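Local coordinates for protein succinylglutamate desuccinylase/aspartoacylase (Shewanella frigidimarina, PDB 3LWU) that binds a zinc ion and probably acts as a hydrolase on ester or related bonds, as a member of the succinylglutamate desuccinylase/aspartoacylase family, at residues A60-Q68 and G110-N121; Q179-D190 and G228-C236. All coordinates share one frame; numbering follows the deposited sequence.

In the fold
Both contacts lie in the catalytic domain of the succinylglutamate desuccinylase/aspartoacylase family, with their centres about 18 Å apart. Contact 1 holds two zinc ligands, H63 and E66, and sets the loop 60-68 against the loop 110-121. Contact 2 packs helix 230-247 over strand 187-194 and the end of helix 170-182. Strand 187-194 links the two contacts: it carries D190 in contact 2 and, two residues on, H192, the third protein ligand of the metal. The side chain of D190 lies about 7 Å from the zinc ion. The contacts also touch directly. N121 OD1 is 3.6 Å from M230 N, and N121 O packs 3.7 Å from A229 CB.

Contact 1: residues A60-Q68 and G110-N121; sequences ANVHGAEVQ and GRFDPITGVNWN. With ZN (zinc ion), chain C.
The imidazole of H63 has R111 NH1 over one face, 4.0 Å above the plane and offset toward the rim. At its edge N119 OD1 and E66 OE1 lie in plane. N121 CB approaches obliquely, 3.4 Å from H63 NE2. The R111 guanidinium has N119 ND2 over one face and a water at its edge.

H63 uses both ring nitrogens. ND1 binds the zinc ion at 2.1 Å, and NE2 donates to N119 OD1 at 2.8 Å. That second bond is nearly straight (178° at the hydrogen) and stays in the ring plane, while the amide is turned 59° from the ring. N119 OD1 also accepts from N121 N, an Asx turn. Two donors thus hold the acceptor, and the ring itself is fixed between the zinc ion and N119.

The zinc site is of the M14 family kind, consistent with a hydrolase, with an H-x-x-E pair and H192 as the third protein ligand. E66 extends its chain beyond CG and reaches the zinc ion with both oxygens, OE1 at 2.1 Å and OE2 at 2.6 Å. OE1 also accepts from T193 N. A water joins E66 OE2 to R111 NH1.

Next to H63 in the chain, G64 N donates to G110 O at 2.9 Å. The glycine backbones come so close here that a side chain on G110 would run into G64. V62 CG1 rests on W120 CB, 3.9 Å away.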
loop_
_atom_site.group_PDB
_atom_site.type_symbol
_atom_site.label_atom_id
_atom_site.label_comp_id
_atom_site.label_asym_id
_atom_site.label_seq_id
_atom_site.Cartn_x
_atom_site.Cartn_y
_atom_site.Cartn_z
ATOM N N ALA A 60 -6.598 22.860 -7.057
ATOM C CA ALA A 60 -5.535 22.336 -6.215
ATOM C C ALA A 60 -5.714 20.854 -5.959
ATOM O O ALA A 60 -6.853 20.344 -6.011
ATOM C CB ALA A 60 -5.503 23.087 -4.836
ATOM N N ASN A 61 -4.596 20.174 -5.662
ATOM C CA ASN A 61 -4.610 18.897 -4.886
ATOM C C ASN A 61 -5.038 17.711 -5.733
ATOM O O ASN A 61 -5.520 16.721 -5.221
ATOM C CB ASN A 61 -5.491 19.066 -3.633
ATOM C CG ASN A 61 -5.135 18.128 -2.447
ATOM O OD1 ASN A 61 -5.812 18.214 -1.427
ATOM N ND2 ASN A 61 -4.082 17.285 -2.557
ATOM N N VAL A 62 -4.792 17.788 -7.045
ATOM C CA VAL A 62 -4.982 16.630 -7.908
ATOM C C VAL A 62 -4.066 15.484 -7.508
ATOM O O VAL A 62 -4.424 14.304 -7.605
ATOM C CB VAL A 62 -4.782 16.986 -9.369
ATOM C CG1 VAL A 62 -4.712 15.725 -10.215
ATOM C CG2 VAL A 62 -5.934 17.879 -9.830
ATOM N N HIS A 63 -2.868 15.838 -7.091
ATOM C CA HIS A 63 -1.963 14.903 -6.419
ATOM C C HIS A 63 -2.334 15.002 -4.970
ATOM O O HIS A 63 -2.217 16.056 -4.387
ATOM C CB HIS A 63 -0.484 15.311 -6.665
ATOM C CG HIS A 63 0.035 14.893 -8.007
ATOM N ND1 HIS A 63 0.876 15.674 -8.769
ATOM C CD2 HIS A 63 -0.232 13.797 -8.757
ATOM C CE1 HIS A 63 1.152 15.059 -9.905
ATOM N NE2 HIS A 63 0.483 13.917 -9.930
ATOM N N GLY A 64 -2.782 13.911 -4.350
ATOM C CA GLY A 64 -3.485 14.013 -3.080
ATOM C C GLY A 64 -2.679 14.410 -1.862
ATOM O O GLY A 64 -3.255 14.856 -0.883
ATOM N N ALA A 65 -1.359 14.223 -1.915
ATOM C CA ALA A 65 -0.459 14.634 -0.841
ATOM C C ALA A 65 -0.163 16.115 -0.886
ATOM O O ALA A 65 0.352 16.699 0.068
ATOM C CB ALA A 65 0.911 13.840 -0.942
ATOM N N GLU A 66 -0.457 16.726 -2.024
ATOM C CA GLU A 66 -0.062 18.093 -2.289
ATOM C C GLU A 66 -1.148 19.047 -1.820
ATOM O O GLU A 66 -1.859 19.645 -2.639
ATOM C CB GLU A 66 0.270 18.221 -3.772
ATOM C CG GLU A 66 1.441 17.327 -4.166
ATOM C CD GLU A 66 1.811 17.345 -5.640
ATOM O OE1 GLU A 66 1.289 18.208 -6.363
ATOM O OE2 GLU A 66 2.597 16.436 -6.098
ATOM N N VAL A 67 -1.274 19.152 -0.487
ATOM C CA VAL A 67 -2.418 19.801 0.135
ATOM C C VAL A 67 -2.295 21.319 0.276
ATOM O O VAL A 67 -3.335 21.972 0.468
ATOM C CB VAL A 67 -2.825 19.155 1.509
ATOM C CG1 VAL A 67 -3.356 17.713 1.290
ATOM C CG2 VAL A 67 -1.665 19.196 2.542
ATOM N N GLN A 68 -1.087 21.902 0.109
ATOM C CA GLN A 68 -0.894 23.360 0.386
ATOM C C GLN A 68 -1.753 24.241 -0.515
ATOM O O GLN A 68 -2.200 25.308 -0.080
ATOM C CB GLN A 68 0.593 23.764 0.319
ATOM C CG GLN A 68 0.951 25.267 0.483
ATOM C CD GLN A 68 0.738 25.841 1.874
ATOM O OE1 GLN A 68 -0.031 25.303 2.722
ATOM N NE2 GLN A 68 1.408 26.958 2.129
ATOM N N GLY A 110 -1.171 9.650 -2.820
ATOM C CA GLY A 110 -2.066 10.461 -3.632
ATOM C C GLY A 110 -1.647 10.740 -5.033
ATOM O O GLY A 110 -2.330 11.459 -5.753
ATOM N N ARG A 111 -0.510 10.201 -5.445
ATOM C CA ARG A 111 0.072 10.579 -6.719
ATOM C C ARG A 111 -0.520 9.839 -7.921
ATOM O O ARG A 111 -0.617 10.396 -9.037
ATOM C CB ARG A 111 1.573 10.349 -6.665
ATOM C CG ARG A 111 2.308 10.779 -7.912
ATOM C CD ARG A 111 3.800 10.496 -7.722
ATOM N NE ARG A 111 4.577 10.980 -8.847
ATOM C CZ ARG A 111 4.807 12.276 -9.085
ATOM N NH1 ARG A 111 4.338 13.206 -8.260
ATOM N NH2 ARG A 111 5.496 12.634 -10.167
ATOM N N PHE A 112 -0.900 8.590 -7.691
ATOM C CA PHE A 112 -1.363 7.751 -8.774
ATOM C C PHE A 112 -2.521 6.858 -8.363
ATOM O O PHE A 112 -2.784 6.648 -7.178
ATOM C CB PHE A 112 -0.189 6.942 -9.362
ATOM C CG PHE A 112 0.663 6.227 -8.305
ATOM C CD1 PHE A 112 0.204 5.095 -7.668
ATOM C CD2 PHE A 112 1.932 6.704 -7.976
ATOM C CE1 PHE A 112 0.992 4.454 -6.715
ATOM C CE2 PHE A 112 2.738 6.051 -7.045
ATOM C CZ PHE A 112 2.270 4.941 -6.411
ATOM N N ASP A 113 -3.252 6.381 -9.354
ATOM C CA ASP A 113 -4.304 5.394 -9.125
ATOM C C ASP A 113 -3.680 4.194 -8.385
ATOM O O ASP A 113 -2.772 3.564 -8.909
ATOM C CB ASP A 113 -4.852 4.953 -10.469
ATOM C CG ASP A 113 -6.078 4.044 -10.356
ATOM O OD1 ASP A 113 -6.270 3.405 -9.304
ATOM O OD2 ASP A 113 -6.877 4.014 -11.327
ATOM N N PRO A 114 -4.205 3.851 -7.200
ATOM C CA PRO A 114 -3.611 2.768 -6.422
ATOM C C PRO A 114 -3.823 1.437 -7.080
ATOM O O PRO A 114 -3.064 0.535 -6.823
ATOM C CB PRO A 114 -4.282 2.889 -5.058
ATOM C CG PRO A 114 -5.541 3.632 -5.298
ATOM C CD PRO A 114 -5.309 4.506 -6.483
ATOM N N ILE A 115 -4.779 1.342 -8.004
ATOM C CA ILE A 115 -5.023 0.093 -8.715
ATOM C C ILE A 115 -4.039 -0.102 -9.887
ATOM O O ILE A 115 -3.443 -1.165 -10.019
ATOM C CB ILE A 115 -6.474 0.001 -9.224
ATOM C CG1 ILE A 115 -7.456 0.043 -8.040
ATOM C CG2 ILE A 115 -6.661 -1.272 -10.066
ATOM C CD1 ILE A 115 -8.934 0.007 -8.473
ATOM N N THR A 116 -3.853 0.921 -10.711
ATOM C CA THR A 116 -3.119 0.784 -11.965
ATOM C C THR A 116 -1.707 1.429 -11.954
ATOM O O THR A 116 -0.880 1.162 -12.836
ATOM C CB THR A 116 -3.900 1.439 -13.091
ATOM O OG1 THR A 116 -4.025 2.839 -12.819
ATOM C CG2 THR A 116 -5.274 0.816 -13.257
ATOM N N GLY A 117 -1.474 2.352 -11.037
ATOM C CA GLY A 117 -0.203 3.059 -10.982
ATOM C C GLY A 117 -0.160 4.303 -11.851
ATOM O O GLY A 117 0.852 5.031 -11.842
ATOM N N VAL A 118 -1.254 4.579 -12.582
ATOM C CA VAL A 118 -1.249 5.740 -13.482
ATOM C C VAL A 118 -1.345 7.053 -12.715
ATOM O O VAL A 118 -2.215 7.234 -11.847
ATOM C CB VAL A 118 -2.277 5.612 -14.615
ATOM C CG1 VAL A 118 -2.175 6.776 -15.551
ATOM C CG2 VAL A 118 -2.023 4.290 -15.394
ATOM N N ASN A 119 -0.383 7.935 -13.009
ATOM C CA ASN A 119 -0.236 9.244 -12.430
ATOM C C ASN A 119 -1.468 10.088 -12.771
ATOM O O ASN A 119 -1.821 10.210 -13.922
ATOM C CB ASN A 119 1.040 9.882 -12.996
ATOM C CG ASN A 119 1.426 11.232 -12.304
ATOM O OD1 ASN A 119 0.561 12.067 -11.983
ATOM N ND2 ASN A 119 2.742 11.430 -12.075
ATOM N N TRP A 120 -2.131 10.645 -11.762
ATOM C CA TRP A 120 -3.350 11.371 -11.991
ATOM C C TRP A 120 -3.088 12.561 -12.907
ATOM O O TRP A 120 -3.943 12.932 -13.690
ATOM C CB TRP A 120 -3.917 11.908 -10.693
ATOM C CG TRP A 120 -4.298 10.897 -9.633
ATOM C CD1 TRP A 120 -3.805 10.839 -8.352
ATOM C CD2 TRP A 120 -5.264 9.846 -9.736
ATOM N NE1 TRP A 120 -4.419 9.820 -7.652
ATOM C CE2 TRP A 120 -5.322 9.202 -8.479
ATOM C CE3 TRP A 120 -6.096 9.389 -10.764
ATOM C CZ2 TRP A 120 -6.153 8.130 -8.234
ATOM C CZ3 TRP A 120 -6.935 8.298 -10.504
ATOM C CH2 TRP A 120 -6.970 7.708 -9.246
ATOM N N ASN A 121 -1.900 13.164 -12.798
ATOM C CA ASN A 121 -1.550 14.303 -13.635
ATOM C C ASN A 121 -1.043 13.957 -15.024
ATOM O O ASN A 121 -0.492 14.846 -15.708
ATOM C CB ASN A 121 -0.556 15.215 -12.933
ATOM C CG ASN A 121 -0.595 16.642 -13.466
ATOM O OD1 ASN A 121 -1.645 17.160 -13.887
ATOM N ND2 ASN A 121 0.560 17.272 -13.489
HETATM ZN ZN ZN C . 1.691 17.511 -8.256
HETATM O O HOH W 1 2.534 13.642 -5.592
#

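Contact 2: residues Q179-D190 and G228-C236; sequences QAMAHQADIVLD and GAMDEATFC
M230, a selenomethionine, sets CG anti to its backbone N (chi1 166°) and then bends at chi2 and chi3. The bend carries SE and CE to A182, with SE 3.6 Å from A182 CB. In T234 chi1 of -76° puts OG1 beside the backbone N and the methyl opposite it, facing V188. The two side chains meet tip to tip, T234 CG2 and V188 CG2 being 3.5 Å apart, a tight carbon pair. T234 OG1 turns back to donate to M230 O, which also takes T234 N on the opposite face of its plane. The hydroxyl is thus satisfied within its own helix.

The first turns of helix 230-247 lie over strand 187-194, running nearly antiparallel to it (169°) with the axes 9.0 Å apart. This is helix-on-sheet packing in the catalytic domain. V188 and D190 face the helix, while I187 and L189 point away. The V188 and M230 side chains cross at about a right angle, with V188 CG1 4.1 Å from M230 CG.

D190 lays OD2 3.3 Å from M230 CB. A water bridges D190 OD2 to D231 N, in the first turn of the helix. D190 OD1 takes a hydrogen bond from Q59, and OD2 a weak one from H192, the zinc ligand.

The extended chain of Q179 brings its terminal amide against A233, with NE2 3.7 Å from A233 CB. NE2 donates to H183 NE2, and OE1 accepts from F125 N. Replacing this glutamine by an alanine is likely to cost F125 N and H183 NE2 these partners and take the amide away from the A233 methyl. H183 CE1 lies 3.4 Å from A233 O, which sits at the ring edge. A second water joins H183 ND1 to T234 O.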
loop_
_atom_site.group_PDB
_atom_site.type_symbol
_atom_site.label_atom_id
_atom_site.label_comp_id
_atom_site.label_asym_id
_atom_site.label_seq_id
_atom_site.Cartn_x
_atom_site.Cartn_y
_atom_site.Cartn_z
ATOM N N GLN A 179 -10.904 19.216 -16.812
ATOM C CA GLN A 179 -10.410 19.848 -18.008
ATOM C C GLN A 179 -11.548 20.614 -18.692
ATOM O O GLN A 179 -11.324 21.722 -19.256
ATOM C CB GLN A 179 -9.815 18.769 -18.935
ATOM C CG GLN A 179 -9.140 19.276 -20.204
ATOM C CD GLN A 179 -8.397 18.176 -20.999
ATOM O OE1 GLN A 179 -8.017 17.127 -20.464
ATOM N NE2 GLN A 179 -8.165 18.440 -22.275
ATOM N N ALA A 180 -12.752 20.031 -18.655
ATOM C CA ALA A 180 -13.953 20.661 -19.235
ATOM C C ALA A 180 -14.178 22.030 -18.619
ATOM O O ALA A 180 -14.503 22.975 -19.328
ATOM C CB ALA A 180 -15.181 19.803 -19.021
HETATM N N MSE A 181 -13.973 22.149 -17.301
HETATM C CA MSE A 181 -14.047 23.464 -16.642
HETATM C C MSE A 181 -12.853 24.361 -17.009
HETATM O O MSE A 181 -13.035 25.551 -17.295
HETATM C CB MSE A 181 -14.138 23.311 -15.131
HETATM C CG MSE A 181 -15.463 22.780 -14.642
HETATM SE SE MSE A 181 -15.483 22.648 -12.667
HETATM C CE MSE A 181 -14.209 21.184 -12.514
ATOM N N ALA A 182 -11.644 23.798 -17.024
ATOM C CA ALA A 182 -10.433 24.581 -17.315
ATOM C C ALA A 182 -10.506 25.213 -18.704
ATOM O O ALA A 182 -10.084 26.358 -18.915
ATOM C CB ALA A 182 -9.168 23.704 -17.184
ATOM N N HIS A 183 -11.079 24.478 -19.651
ATOM C CA HIS A 183 -11.198 24.951 -21.035
ATOM C C HIS A 183 -12.070 26.219 -21.179
ATOM O O HIS A 183 -11.918 26.943 -22.143
ATOM C CB HIS A 183 -11.737 23.846 -21.952
ATOM C CG HIS A 183 -10.692 22.901 -22.465
ATOM N ND1 HIS A 183 -9.467 23.319 -22.935
ATOM C CD2 HIS A 183 -10.704 21.547 -22.606
ATOM C CE1 HIS A 183 -8.761 22.265 -23.318
ATOM N NE2 HIS A 183 -9.496 21.178 -23.149
ATOM N N GLN A 184 -12.975 26.449 -20.229
ATOM C CA GLN A 184 -13.857 27.580 -20.249
ATOM C C GLN A 184 -13.123 28.856 -19.899
ATOM O O GLN A 184 -13.630 29.914 -20.214
ATOM C CB GLN A 184 -15.016 27.421 -19.237
ATOM C CG GLN A 184 -16.102 26.373 -19.591
ATOM C CD GLN A 184 -16.977 26.789 -20.792
ATOM O OE1 GLN A 184 -16.778 27.852 -21.422
ATOM N NE2 GLN A 184 -17.947 25.940 -21.114
ATOM N N ALA A 185 -11.957 28.760 -19.255
ATOM C CA ALA A 185 -11.260 29.921 -18.699
ATOM C C ALA A 185 -10.157 30.487 -19.622
ATOM O O ALA A 185 -9.597 29.775 -20.442
ATOM C CB ALA A 185 -10.683 29.586 -17.365
ATOM N N ASP A 186 -9.831 31.760 -19.450
ATOM C CA ASP A 186 -8.730 32.388 -20.201
ATOM C C ASP A 186 -7.373 32.133 -19.547
ATOM O O ASP A 186 -6.310 32.228 -20.194
ATOM C CB ASP A 186 -8.956 33.900 -20.286
ATOM C CG ASP A 186 -10.198 34.253 -21.078
ATOM O OD1 ASP A 186 -10.196 34.001 -22.301
ATOM O OD2 ASP A 186 -11.181 34.767 -20.493
ATOM N N ILE A 187 -7.421 31.856 -18.252
ATOM C CA ILE A 187 -6.257 31.700 -17.413
ATOM C C ILE A 187 -6.505 30.492 -16.547
ATOM O O ILE A 187 -7.553 30.405 -15.898
ATOM C CB ILE A 187 -6.066 32.920 -16.480
ATOM C CG1 ILE A 187 -5.733 34.169 -17.303
ATOM C CG2 ILE A 187 -4.938 32.649 -15.473
ATOM C CD1 ILE A 187 -6.122 35.510 -16.603
ATOM N N VAL A 188 -5.564 29.555 -16.567
ATOM C CA VAL A 188 -5.681 28.312 -15.802
ATOM C C VAL A 188 -4.479 28.212 -14.863
ATOM O O VAL A 188 -3.352 28.342 -15.308
ATOM C CB VAL A 188 -5.702 27.074 -16.728
ATOM C CG1 VAL A 188 -5.543 25.732 -15.904
ATOM C CG2 VAL A 188 -6.963 27.079 -17.571
ATOM N N LEU A 189 -4.740 28.008 -13.569
ATOM C CA LEU A 189 -3.692 27.799 -12.579
ATOM C C LEU A 189 -3.941 26.458 -11.929
ATOM O O LEU A 189 -4.999 26.250 -11.282
ATOM C CB LEU A 189 -3.684 28.890 -11.518
ATOM C CG LEU A 189 -3.627 30.346 -12.000
ATOM C CD1 LEU A 189 -3.812 31.294 -10.806
ATOM C CD2 LEU A 189 -2.369 30.662 -12.778
ATOM N N ASP A 190 -2.978 25.551 -12.097
ATOM C CA ASP A 190 -3.006 24.228 -11.462
ATOM C C ASP A 190 -2.015 24.269 -10.327
ATOM O O ASP A 190 -0.829 24.414 -10.559
ATOM C CB ASP A 190 -2.619 23.155 -12.478
ATOM C CG ASP A 190 -2.917 21.746 -12.014
ATOM O OD1 ASP A 190 -3.573 21.557 -10.970
ATOM O OD2 ASP A 190 -2.466 20.791 -12.725
ATOM N N GLY A 228 0.453 14.878 -21.138
ATOM C CA GLY A 228 -0.655 14.410 -20.314
ATOM C C GLY A 228 -1.073 15.280 -19.122
ATOM O O GLY A 228 -1.993 14.858 -18.405
ATOM N N ALA A 229 -0.405 16.446 -18.910
ATOM C CA ALA A 229 -0.645 17.340 -17.732
ATOM C C ALA A 229 -1.676 18.435 -18.019
ATOM O O ALA A 229 -1.850 18.834 -19.164
ATOM C CB ALA A 229 0.652 17.976 -17.241
HETATM N N MSE A 230 -2.318 18.933 -16.958
HETATM C CA MSE A 230 -3.387 19.960 -17.052
HETATM C C MSE A 230 -2.929 21.210 -17.771
HETATM O O MSE A 230 -3.658 21.720 -18.642
HETATM C CB MSE A 230 -3.947 20.358 -15.663
HETATM C CG MSE A 230 -4.808 21.665 -15.663
HETATM SE SE MSE A 230 -6.457 21.385 -16.707
HETATM C CE MSE A 230 -7.638 20.909 -15.181
ATOM N N ASP A 231 -1.732 21.700 -17.442
ATOM C CA ASP A 231 -1.266 22.920 -18.095
ATOM C C ASP A 231 -1.163 22.713 -19.608
ATOM O O ASP A 231 -1.750 23.459 -20.355
ATOM C CB ASP A 231 0.005 23.518 -17.440
ATOM C CG ASP A 231 1.209 22.552 -17.377
ATOM O OD1 ASP A 231 1.105 21.303 -17.572
ATOM O OD2 ASP A 231 2.295 23.093 -17.097
ATOM N N GLU A 232 -0.506 21.640 -20.043
ATOM C CA GLU A 232 -0.358 21.293 -21.478
ATOM C C GLU A 232 -1.679 21.006 -22.185
ATOM O O GLU A 232 -1.882 21.431 -23.327
ATOM C CB GLU A 232 0.523 20.052 -21.622
ATOM C CG GLU A 232 1.912 20.220 -20.994
ATOM C CD GLU A 232 2.542 18.931 -20.409
ATOM O OE1 GLU A 232 1.897 17.851 -20.350
ATOM O OE2 GLU A 232 3.713 19.045 -19.997
ATOM N N ALA A 233 -2.580 20.292 -21.516
ATOM C CA ALA A 233 -3.913 20.016 -22.080
ATOM C C ALA A 233 -4.689 21.316 -22.391
ATOM O O ALA A 233 -5.464 21.393 -23.335
ATOM C CB ALA A 233 -4.707 19.138 -21.138
ATOM N N THR A 234 -4.442 22.316 -21.565
ATOM C CA THR A 234 -5.077 23.614 -21.611
ATOM C C THR A 234 -4.461 24.531 -22.670
ATOM O O THR A 234 -5.205 25.124 -23.439
ATOM C CB THR A 234 -4.973 24.266 -20.218
ATOM O OG1 THR A 234 -5.925 23.639 -19.367
ATOM C CG2 THR A 234 -5.280 25.670 -20.254
ATOM N N PHE A 235 -3.124 24.640 -22.703
ATOM C CA PHE A 235 -2.445 25.587 -23.615
ATOM C C PHE A 235 -2.068 25.052 -24.982
ATOM O O PHE A 235 -2.019 25.818 -25.930
ATOM C CB PHE A 235 -1.217 26.289 -22.969
ATOM C CG PHE A 235 0.008 25.378 -22.633
ATOM C CD1 PHE A 235 0.906 24.947 -23.636
ATOM C CD2 PHE A 235 0.342 25.097 -21.295
ATOM C CE1 PHE A 235 2.058 24.186 -23.315
ATOM C CE2 PHE A 235 1.503 24.320 -20.947
ATOM C CZ PHE A 235 2.354 23.867 -21.962
ATOM N N CYS A 236 -1.787 23.753 -25.097
ATOM C CA CYS A 236 -1.291 23.220 -26.371
ATOM C C CYS A 236 -2.206 23.502 -27.544
ATOM O O CYS A 236 -1.739 23.985 -28.571
ATOM C CB CYS A 236 -0.999 21.726 -26.295
ATOM S SG CYS A 236 0.607 21.363 -25.487
HETATM O O HOH W 2 -7.867 25.749 -23.107
HETATM O O HOH W 3 -0.488 20.805 -14.788
#